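PDB 6JPK: aspartate aminotransferase, cytoplasmic from Schizosaccharomyces pombe 972h-, which catalyses the reversible, pyridoxal 5'-phosphate-dependent transfer of an amino group from L-aspartate to 2-oxoglutarate, giving oxaloacetate and L-glutamate. Local coordinates for residues Y157-K161 against N162-D166; G169-S172 against T173-A177; L281-L284 against C285-Q288; Q366-F369 against C370-R373. The protein carries 1 engineered substitution. One frame throughout, in Å; residues are numbered along the deposited sequence.

Interaction 1 of 4, residues Y157-K161 against N162-D166; sequences YWDAK and NRSFD
Asp159 and Ser164 pair their backbones in both directions, Asp159 N to Ser164 O at 2.8 Å and Ser164 N to Asp159 O at 3.2 Å. They are the antiparallel hydrogen-bonded pair of a tight beta hairpin. Arg163 and Ser164 both face Asp159, which makes a G1 beta bulge. Trp158 and Phe165 form the next, non-hydrogen-bonded pair, and Asp166 N then binds Tyr157 O. The hairpin lies at one edge of the large mixed sheet.

Asp159 braces the turn. Its CG lies anti to the backbone N (chi1 174°), which sets the carboxylate beside Asn162. OD1 of Asp159 takes Asn162 N at 3.2 Å from above the carboxylate plane. Asp159 OD2 takes Asn162 ND2 at 2.8 Å, on its syn side but tilted out of the carboxylate plane; amide and carboxylate planes are 68° apart. A water links the same OD2 to Phe165 O. With an alanine here both acceptor oxygens go, and Asn162 N and ND2 would probably lose their mates, leaving the amide free to turn.

Trp158 runs alongside Arg163 and points the same way. Trp158 CH2 meets Arg163 CA at 3.5 Å, and Ser164 N sits over one indole face, toward its rim. The guanidinium reaches on to Ser346 O and the ring of Trp347. Asp166 is an N-cap, its OD1 bound to Gly169 N. The Tyr157 and Phe165 rings meet obliquely, planes 42° apart, while Tyr157 OH bonds Ile195 O. Phe165 CD1 lies 3.6 Å above the plane of the Tyr157 ring, over its centre.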
loop_
_atom_site.group_PDB
_atom_site.type_symbol
_atom_site.label_atom_id
_atom_site.label_comp_id
_atom_site.label_asym_id
_atom_site.label_seq_id
_atom_site.Cartn_x
_atom_site.Cartn_y
_atom_site.Cartn_z
ATOM N N TYR A 157 18.714 20.783 -13.659
ATOM C CA TYR A 157 18.682 19.616 -14.535
ATOM C C TYR A 157 18.350 19.968 -15.985
ATOM O O TYR A 157 19.049 19.540 -16.906
ATOM C CB TYR A 157 17.691 18.566 -14.009
ATOM C CG TYR A 157 17.986 17.214 -14.593
ATOM C CD1 TYR A 157 17.382 16.799 -15.778
ATOM C CD2 TYR A 157 18.918 16.371 -13.998
ATOM C CE1 TYR A 157 17.681 15.571 -16.341
ATOM C CE2 TYR A 157 19.228 15.133 -14.554
ATOM C CZ TYR A 157 18.604 14.737 -15.723
ATOM O OH TYR A 157 18.901 13.512 -16.283
ATOM N N TRP A 158 17.286 20.725 -16.209
ATOM C CA TRP A 158 16.898 21.103 -17.562
ATOM C C TRP A 158 17.557 22.427 -17.926
ATOM O O TRP A 158 17.331 23.438 -17.262
ATOM C CB TRP A 158 15.377 21.207 -17.685
ATOM C CG TRP A 158 14.861 21.602 -19.067
ATOM C CD1 TRP A 158 14.199 22.758 -19.406
ATOM C CD2 TRP A 158 14.947 20.826 -20.272
ATOM N NE1 TRP A 158 13.874 22.739 -20.748
ATOM C CE2 TRP A 158 14.317 21.565 -21.295
ATOM C CE3 TRP A 158 15.480 19.570 -20.578
ATOM C CZ2 TRP A 158 14.214 21.088 -22.605
ATOM C CZ3 TRP A 158 15.380 19.101 -21.875
ATOM C CH2 TRP A 158 14.757 19.860 -22.874
ATOM N N ASP A 159 18.368 22.413 -18.978
ATOM C CA ASP A 159 18.947 23.622 -19.565
ATOM C C ASP A 159 18.014 24.043 -20.698
ATOM O O ASP A 159 18.070 23.489 -21.796
ATOM C CB ASP A 159 20.369 23.328 -20.050
ATOM C CG ASP A 159 21.014 24.493 -20.804
ATOM O OD1 ASP A 159 20.341 25.496 -21.138
ATOM O OD2 ASP A 159 22.231 24.389 -21.070
ATOM N N ALA A 160 17.141 25.020 -20.430
ATOM C CA ALA A 160 16.058 25.315 -21.369
ATOM C C ALA A 160 16.579 25.939 -22.661
ATOM O O ALA A 160 16.087 25.622 -23.753
ATOM C CB ALA A 160 15.024 26.227 -20.704
ATOM N N LYS A 161 17.581 26.820 -22.563
ATOM C CA LYS A 161 18.146 27.440 -23.760
ATOM C C LYS A 161 18.723 26.399 -24.713
ATOM O O LYS A 161 18.527 26.483 -25.930
ATOM C CB LYS A 161 19.228 28.451 -23.373
ATOM C CG LYS A 161 19.907 29.116 -24.570
ATOM C CD LYS A 161 19.845 30.654 -24.484
ATOM C CE LYS A 161 18.394 31.184 -24.460
ATOM N NZ LYS A 161 18.307 32.682 -24.446
ATOM N N ASN A 162 19.448 25.417 -24.184
ATOM C CA ASN A 162 20.043 24.392 -25.031
ATOM C C ASN A 162 19.183 23.135 -25.150
ATOM O O ASN A 162 19.569 22.209 -25.866
ATOM C CB ASN A 162 21.439 24.049 -24.509
ATOM C CG ASN A 162 22.371 25.258 -24.550
ATOM O OD1 ASN A 162 22.445 25.953 -25.565
ATOM N ND2 ASN A 162 23.053 25.533 -23.440
ATOM N N ARG A 163 18.024 23.101 -24.494
ATOM C CA ARG A 163 17.143 21.928 -24.469
ATOM C C ARG A 163 17.944 20.652 -24.193
ATOM O O ARG A 163 17.905 19.677 -24.945
ATOM C CB ARG A 163 16.333 21.832 -25.769
ATOM C CG ARG A 163 15.462 23.094 -26.011
ATOM C CD ARG A 163 15.020 23.275 -27.454
ATOM N NE ARG A 163 13.807 24.094 -27.537
ATOM C CZ ARG A 163 13.132 24.354 -28.658
ATOM N NH1 ARG A 163 13.541 23.879 -29.840
ATOM N NH2 ARG A 163 12.036 25.106 -28.597
ATOM N N SER A 164 18.699 20.672 -23.099
ATOM C CA SER A 164 19.580 19.560 -22.775
ATOM C C SER A 164 19.717 19.465 -21.262
ATOM O O SER A 164 19.115 20.241 -20.509
ATOM C CB SER A 164 20.944 19.739 -23.438
ATOM O OG SER A 164 21.539 20.948 -22.981
ATOM N N PHE A 165 20.523 18.496 -20.834
ATOM C CA PHE A 165 20.821 18.276 -19.426
ATOM C C PHE A 165 21.825 19.322 -18.949
ATOM O O PHE A 165 22.884 19.502 -19.558
ATOM C CB PHE A 165 21.359 16.849 -19.238
ATOM C CG PHE A 165 22.084 16.605 -17.918
ATOM C CD1 PHE A 165 21.520 16.969 -16.705
ATOM C CD2 PHE A 165 23.317 15.970 -17.909
ATOM C CE1 PHE A 165 22.194 16.737 -15.501
ATOM C CE2 PHE A 165 23.999 15.722 -16.705
ATOM C CZ PHE A 165 23.440 16.113 -15.503
ATOM N N ASP A 166 21.483 20.015 -17.858
ATOM C CA ASP A 166 22.342 21.051 -17.278
ATOM C C ASP A 166 23.412 20.385 -16.407
ATOM O O ASP A 166 23.398 20.428 -15.174
ATOM C CB ASP A 166 21.501 22.050 -16.492
ATOM C CG ASP A 166 22.296 23.264 -16.047
ATOM O OD1 ASP A 166 23.537 23.276 -16.238
ATOM O OD2 ASP A 166 21.679 24.203 -15.492
HETATM O O HOH W 1 19.120 24.725 -15.581
HETATM O O HOH W 2 23.486 22.103 -20.586
#

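Interaction 2 of 4, residues G169-S172 against T173-A177; sequences GMLS and TIKSA
Gly169 O accepts Thr173 N at 3.1 Å, one of four consecutive i to i+4 backbone bonds in this stretch. Next, Met170 O takes Ile174 N at 2.9 Å. The Met170 side chain is extended, with CG anti to the backbone N (chi1 173°). Met170 CG and CE both come up to the end of Ile174, Met170 CG lying 4.0 Å from Ile174 CD1. This apolar pair faces Leu185 and Phe183 of strand 182-186. The segment is thus an amphipathic alpha helix, part of helix 167-176, laid on the large mixed sheet next to helix 199-211.

Leu171 O holds Lys175 N. Leu171 CD1 presses on the aliphatic part of the extended lysine, 3.4 Å from Lys175 CE, a tight carbon pair. Leu171 chi1, at -134°, is off the staggered positions. Both side chains also touch Ser208 of helix 199-211.

Ser172 lies on the solvent side. Ser172 O binds Ser176 N at 3.1 Å, with a more bent N-H angle (143°) than the three bonds before it. Ser176 OG is also 3.1 Å from Ser172 O, though its proton has another acceptor within reach. One water joins Ser172 OG to Ser176 OG.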
loop_
_atom_site.group_PDB
_atom_site.type_symbol
_atom_site.label_atom_id
_atom_site.label_comp_id
_atom_site.label_asym_id
_atom_site.label_seq_id
_atom_site.Cartn_x
_atom_site.Cartn_y
_atom_site.Cartn_z
ATOM N N GLY A 169 25.455 22.833 -14.097
ATOM C CA GLY A 169 24.677 23.264 -12.943
ATOM C C GLY A 169 24.494 22.172 -11.902
ATOM O O GLY A 169 24.618 22.423 -10.698
ATOM N N MET A 170 24.186 20.948 -12.340
ATOM C CA MET A 170 24.076 19.839 -11.392
ATOM C C MET A 170 25.404 19.589 -10.675
ATOM O O MET A 170 25.449 19.465 -9.445
ATOM C CB MET A 170 23.606 18.574 -12.118
ATOM C CG MET A 170 23.624 17.317 -11.241
ATOM S SD MET A 170 22.779 15.928 -12.017
ATOM C CE MET A 170 22.818 14.711 -10.672
ATOM N N LEU A 171 26.497 19.503 -11.436
ATOM C CA LEU A 171 27.810 19.276 -10.837
ATOM C C LEU A 171 28.137 20.348 -9.805
ATOM O O LEU A 171 28.656 20.053 -8.719
ATOM C CB LEU A 171 28.875 19.262 -11.937
ATOM C CG LEU A 171 29.926 18.150 -11.942
ATOM C CD1 LEU A 171 30.627 18.150 -10.635
ATOM C CD2 LEU A 171 29.296 16.786 -12.184
ATOM N N SER A 172 27.836 21.604 -10.128
ATOM C CA SER A 172 28.173 22.691 -9.226
ATOM C C SER A 172 27.382 22.585 -7.928
ATOM O O SER A 172 27.925 22.820 -6.841
ATOM C CB SER A 172 27.930 24.027 -9.933
ATOM O OG SER A 172 28.063 25.096 -9.028
ATOM N N THR A 173 26.105 22.204 -8.021
ATOM C CA THR A 173 25.297 22.001 -6.820
ATOM C C THR A 173 25.826 20.835 -5.989
ATOM O O THR A 173 25.873 20.919 -4.756
ATOM C CB THR A 173 23.828 21.787 -7.204
ATOM O OG1 THR A 173 23.327 22.981 -7.819
ATOM C CG2 THR A 173 22.964 21.480 -5.973
ATOM N N ILE A 174 26.246 19.748 -6.638
ATOM C CA ILE A 174 26.812 18.629 -5.887
ATOM C C ILE A 174 28.019 19.085 -5.075
ATOM O O ILE A 174 28.150 18.752 -3.893
ATOM C CB ILE A 174 27.177 17.467 -6.829
ATOM C CG1 ILE A 174 25.908 16.829 -7.406
ATOM C CG2 ILE A 174 28.038 16.430 -6.073
ATOM C CD1 ILE A 174 26.161 15.854 -8.543
ATOM N N LYS A 175 28.904 19.875 -5.682
ATOM C CA LYS A 175 30.122 20.260 -4.980
ATOM C C LYS A 175 29.846 21.232 -3.836
ATOM O O LYS A 175 30.555 21.199 -2.826
ATOM C CB LYS A 175 31.126 20.871 -5.954
ATOM C CG LYS A 175 31.590 19.927 -7.047
ATOM C CD LYS A 175 32.391 20.711 -8.087
ATOM C CE LYS A 175 33.134 19.784 -9.033
ATOM N NZ LYS A 175 33.603 20.495 -10.252
ATOM N N SER A 176 28.834 22.092 -3.955
ATOM C CA SER A 176 28.609 23.110 -2.931
ATOM C C SER A 176 27.634 22.668 -1.846
ATOM O O SER A 176 27.563 23.316 -0.802
ATOM C CB SER A 176 28.099 24.408 -3.578
ATOM O OG SER A 176 26.851 24.175 -4.209
ATOM N N ALA A 177 26.874 21.600 -2.068
ATOM C CA ALA A 177 25.944 21.134 -1.055
ATOM C C ALA A 177 26.716 20.651 0.170
ATOM O O ALA A 177 27.828 20.133 0.041
ATOM C CB ALA A 177 25.063 20.003 -1.600
HETATM O O HOH W 3 26.140 25.860 -6.593
#

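Interaction 3 of 4, residues L281-L284 against C285-Q288; sequences LSQL and CIVQ
Ile286 lays its CD1 against the side-chain amide of Gln283, 3.4 Å from Gln283 OE1. The two side chains lie side by side and point the same way. Gln283 is bent at chi2 (-62°), which folds its amide along the helix toward the isoleucine. Its NE2 is bonded to Glu10 O of the second subunit. Ile286 itself packs on Ala12 of that subunit, so the pair is covered from across the dimer. A glycine in place of Ile286 would probably open a gap beside the Gln283 amide and strip Ala12 of the second subunit of its apolar neighbour.

The backbone bonds are uneven. Cys285 N to Leu281 O measures 3.0 Å and Gln288 N to Leu284 O also 3.0 Å. Between them Ile286 N is held weakly, at 3.4 Å from Ser282 O and 3.2 Å from Gln283 O. Val287 N binds Gln283 O at 3.3 Å.

Leu281 CD1 approaches Cys285 SG only loosely, at 4.4 Å. Leu281 and Leu284 both rest on Met103 of strand 100-106, and Leu284 also meets Phe118 of helix 107-127. Gln288 NE2 is held by Ile73 O and Gln104 O. This is an alpha helix with its inner side on the large domain and its outer side under the N-terminal arm of the partner subunit, a hallmark of dimeric aspartate aminotransferases of this family.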
loop_
_atom_site.group_PDB
_atom_site.type_symbol
_atom_site.label_atom_id
_atom_site.label_comp_id
_atom_site.label_asym_id
_atom_site.label_seq_id
_atom_site.Cartn_x
_atom_site.Cartn_y
_atom_site.Cartn_z
ATOM N N LEU A 281 17.232 -3.907 7.546
ATOM C CA LEU A 281 16.028 -4.655 7.185
ATOM C C LEU A 281 15.050 -4.728 8.355
ATOM O O LEU A 281 13.850 -4.510 8.177
ATOM C CB LEU A 281 16.397 -6.059 6.704
ATOM C CG LEU A 281 15.224 -6.939 6.268
ATOM C CD1 LEU A 281 14.487 -6.337 5.079
ATOM C CD2 LEU A 281 15.732 -8.337 5.941
ATOM N N SER A 282 15.550 -4.997 9.568
ATOM C CA SER A 282 14.660 -5.107 10.722
ATOM C C SER A 282 13.911 -3.801 10.978
ATOM O O SER A 282 12.733 -3.814 11.369
ATOM C CB SER A 282 15.452 -5.535 11.965
ATOM O OG SER A 282 16.309 -4.500 12.437
ATOM N N GLN A 283 14.579 -2.659 10.770
ATOM C CA GLN A 283 13.924 -1.371 10.973
ATOM C C GLN A 283 12.950 -1.038 9.852
ATOM O O GLN A 283 11.924 -0.388 10.102
ATOM C CB GLN A 283 14.972 -0.263 11.096
ATOM C CG GLN A 283 15.849 -0.411 12.313
ATOM C CD GLN A 283 15.055 -0.340 13.602
ATOM O OE1 GLN A 283 13.946 0.209 13.636
ATOM N NE2 GLN A 283 15.613 -0.903 14.669
ATOM N N LEU A 284 13.269 -1.439 8.618
ATOM C CA LEU A 284 12.343 -1.244 7.506
ATOM C C LEU A 284 11.054 -2.023 7.726
ATOM O O LEU A 284 9.976 -1.570 7.328
ATOM C CB LEU A 284 13.002 -1.675 6.191
ATOM C CG LEU A 284 14.171 -0.820 5.691
ATOM C CD1 LEU A 284 14.857 -1.529 4.549
ATOM C CD2 LEU A 284 13.665 0.556 5.232
ATOM N N CYS A 285 11.154 -3.202 8.348
ATOM C CA CYS A 285 9.973 -4.003 8.659
ATOM C C CYS A 285 9.077 -3.310 9.676
ATOM O O CYS A 285 7.850 -3.467 9.623
ATOM C CB CYS A 285 10.390 -5.384 9.180
ATOM S SG CYS A 285 11.031 -6.471 7.862
ATOM N N ILE A 286 9.664 -2.551 10.603
ATOM C CA ILE A 286 8.862 -1.786 11.559
ATOM C C ILE A 286 8.034 -0.730 10.836
ATOM O O ILE A 286 6.832 -0.580 11.089
ATOM C CB ILE A 286 9.764 -1.158 12.635
ATOM C CG1 ILE A 286 10.368 -2.257 13.512
ATOM C CG2 ILE A 286 8.974 -0.140 13.470
ATOM C CD1 ILE A 286 11.322 -1.728 14.551
ATOM N N VAL A 287 8.657 0.011 9.915
ATOM C CA VAL A 287 7.901 0.987 9.128
ATOM C C VAL A 287 6.779 0.300 8.354
ATOM O O VAL A 287 5.617 0.719 8.407
ATOM C CB VAL A 287 8.843 1.767 8.192
ATOM C CG1 VAL A 287 8.026 2.676 7.263
ATOM C CG2 VAL A 287 9.832 2.588 9.012
ATOM N N GLN A 288 7.117 -0.762 7.612
ATOM C CA GLN A 288 6.133 -1.519 6.837
ATOM C C GLN A 288 4.973 -2.001 7.710
ATOM O O GLN A 288 3.799 -1.893 7.329
ATOM C CB GLN A 288 6.830 -2.717 6.176
ATOM C CG GLN A 288 5.966 -3.546 5.207
ATOM C CD GLN A 288 6.261 -3.187 3.758
ATOM O OE1 GLN A 288 6.328 -2.009 3.411
ATOM N NE2 GLN A 288 6.460 -4.201 2.910
#

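Interaction 4 of 4, residues Q366-F369 against C370-R373; sequences QVQF and CQER
Gln368 and Glu372 turn their flat ends across each other, one helical turn apart, with amide and carboxylate planes 78° apart. Gln368 NE2 gives a nearly straight hydrogen bond of 2.6 Å to Glu372 OE2. The acceptor lies in the amide plane of Gln368, while the carboxylate oxygen is met on its anti side and from somewhat out of its plane. The bend of Gln368 at chi2 (69°) brings its amide back over the helix toward Glu372. Gln368 NE2 also donates to a water at 3.2 Å. That water in turn donates to Gln371 OE1 at 2.6 Å, so the three polar ends form one chain on the outer surface.

Both segments belong to alpha helix 364-374, in the small domain of the aminotransferase fold. The inner side of the helix meets helix 394-407, where Cys370 packs on Phe401 and Ala404. Gln366 is held at its amide by Leu408 O and Thr363 N.

Phe369 and Arg373 make the second side-chain pair. Arg373 bends at chi2 and chi3 and curls over the phenyl ring. Arg373 CG stands over the centre of the Phe369 ring, 4.0 Å from its centroid and almost on the ring normal, a CH-pi contact. Arg373 NH1 reaches 3.6 Å from Phe369 CZ, with guanidinium and ring planes 55° apart. His403 meets the Phe369 ring edge-to-face, and the Arg373 side chain also touches His403. Beneath the side chains, Arg373 N binds Phe369 O at 2.9 Å and Glu372 N binds Gln368 O at the same length.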
loop_
_atom_site.group_PDB
_atom_site.type_symbol
_atom_site.label_atom_id
_atom_site.label_comp_id
_atom_site.label_asym_id
_atom_site.label_seq_id
_atom_site.Cartn_x
_atom_site.Cartn_y
_atom_site.Cartn_z
ATOM N N GLN A 366 2.715 28.750 -26.091
ATOM C CA GLN A 366 2.666 27.791 -27.188
ATOM C C GLN A 366 1.842 26.565 -26.823
ATOM O O GLN A 366 1.104 26.035 -27.664
ATOM C CB GLN A 366 4.086 27.394 -27.581
ATOM C CG GLN A 366 4.805 28.548 -28.243
ATOM C CD GLN A 366 6.297 28.357 -28.341
ATOM O OE1 GLN A 366 6.855 27.410 -27.788
ATOM N NE2 GLN A 366 6.955 29.267 -29.052
ATOM N N VAL A 367 1.974 26.087 -25.580
ATOM C CA VAL A 367 1.171 24.956 -25.125
ATOM C C VAL A 367 -0.308 25.322 -25.148
ATOM O O VAL A 367 -1.148 24.542 -25.612
ATOM C CB VAL A 367 1.633 24.504 -23.725
ATOM C CG1 VAL A 367 0.728 23.390 -23.198
ATOM C CG2 VAL A 367 3.100 24.054 -23.767
ATOM N N GLN A 368 -0.646 26.525 -24.666
ATOM C CA GLN A 368 -2.041 26.967 -24.675
ATOM C C GLN A 368 -2.569 27.103 -26.102
ATOM O O GLN A 368 -3.728 26.787 -26.374
ATOM C CB GLN A 368 -2.181 28.298 -23.920
ATOM C CG GLN A 368 -3.618 28.777 -23.764
ATOM C CD GLN A 368 -4.425 27.894 -22.822
ATOM O OE1 GLN A 368 -3.872 27.218 -21.953
ATOM N NE2 GLN A 368 -5.739 27.884 -23.005
ATOM N N PHE A 369 -1.732 27.597 -27.020
ATOM C CA PHE A 369 -2.116 27.666 -28.427
ATOM C C PHE A 369 -2.419 26.272 -28.976
ATOM O O PHE A 369 -3.420 26.076 -29.676
ATOM C CB PHE A 369 -0.988 28.337 -29.213
ATOM C CG PHE A 369 -1.312 28.629 -30.664
ATOM C CD1 PHE A 369 -1.072 27.678 -31.651
ATOM C CD2 PHE A 369 -1.800 29.877 -31.045
ATOM C CE1 PHE A 369 -1.346 27.955 -32.996
ATOM C CE2 PHE A 369 -2.077 30.167 -32.383
ATOM C CZ PHE A 369 -1.851 29.204 -33.357
ATOM N N CYS A 370 -1.565 25.293 -28.662
ATOM C CA CYS A 370 -1.818 23.915 -29.077
ATOM C C CYS A 370 -3.133 23.396 -28.511
ATOM O O CYS A 370 -3.863 22.663 -29.190
ATOM C CB CYS A 370 -0.673 23.011 -28.622
ATOM S SG CYS A 370 0.865 23.239 -29.500
ATOM N N GLN A 371 -3.443 23.747 -27.264
ATOM C CA GLN A 371 -4.682 23.281 -26.660
ATOM C C GLN A 371 -5.900 23.892 -27.351
ATOM O O GLN A 371 -6.846 23.180 -27.697
ATOM C CB GLN A 371 -4.695 23.597 -25.163
ATOM C CG GLN A 371 -5.853 22.926 -24.439
ATOM C CD GLN A 371 -5.978 23.352 -22.994
ATOM O OE1 GLN A 371 -6.964 23.971 -22.610
ATOM N NE2 GLN A 371 -4.987 23.010 -22.185
ATOM N N GLU A 372 -5.887 25.209 -27.582
ATOM C CA GLU A 372 -7.076 25.879 -28.098
ATOM C C GLU A 372 -7.269 25.657 -29.595
ATOM O O GLU A 372 -8.404 25.531 -30.062
ATOM C CB GLU A 372 -7.000 27.379 -27.788
ATOM C CG GLU A 372 -7.166 27.671 -26.306
ATOM C CD GLU A 372 -6.978 29.134 -25.959
ATOM O OE1 GLU A 372 -6.919 29.978 -26.881
ATOM O OE2 GLU A 372 -6.883 29.436 -24.751
ATOM N N ARG A 373 -6.189 25.623 -30.372
ATOM C CA ARG A 373 -6.327 25.515 -31.821
ATOM C C ARG A 373 -6.178 24.094 -32.353
ATOM O O ARG A 373 -6.640 23.818 -33.463
ATOM C CB ARG A 373 -5.307 26.422 -32.520
ATOM C CG ARG A 373 -5.407 27.897 -32.104
ATOM C CD ARG A 373 -6.520 28.608 -32.853
ATOM N NE ARG A 373 -6.307 28.550 -34.300
ATOM C CZ ARG A 373 -5.609 29.442 -35.009
ATOM N NH1 ARG A 373 -5.042 30.488 -34.412
ATOM N NH2 ARG A 373 -5.475 29.283 -36.323
HETATM O O HOH W 4 -7.380 25.975 -21.062
#

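Overall arrangement
Interactions 1 and 2 are neighbours, with centres about 15 Å apart. They touch where Phe165 CZ meets Met170 SD at 3.6 Å, as the hairpin leads directly into helix 167-176. Interaction 4 comes close to interaction 1, about 6 Å between nearest atoms. Both lie near the probable substrate site: the side chains of Trp158 and Val367 are about 9 and 8 Å from that of Arg383, and that of Tyr157 is about 9 Å from that of Asn191. Arg383 and Asn191 probably bind L-aspartate, as in related enzymes. Interaction 3 stands apart, its centre about 39 Å from that of interaction 1 and about 48 Å from that of interaction 4, and it alone meets the second subunit.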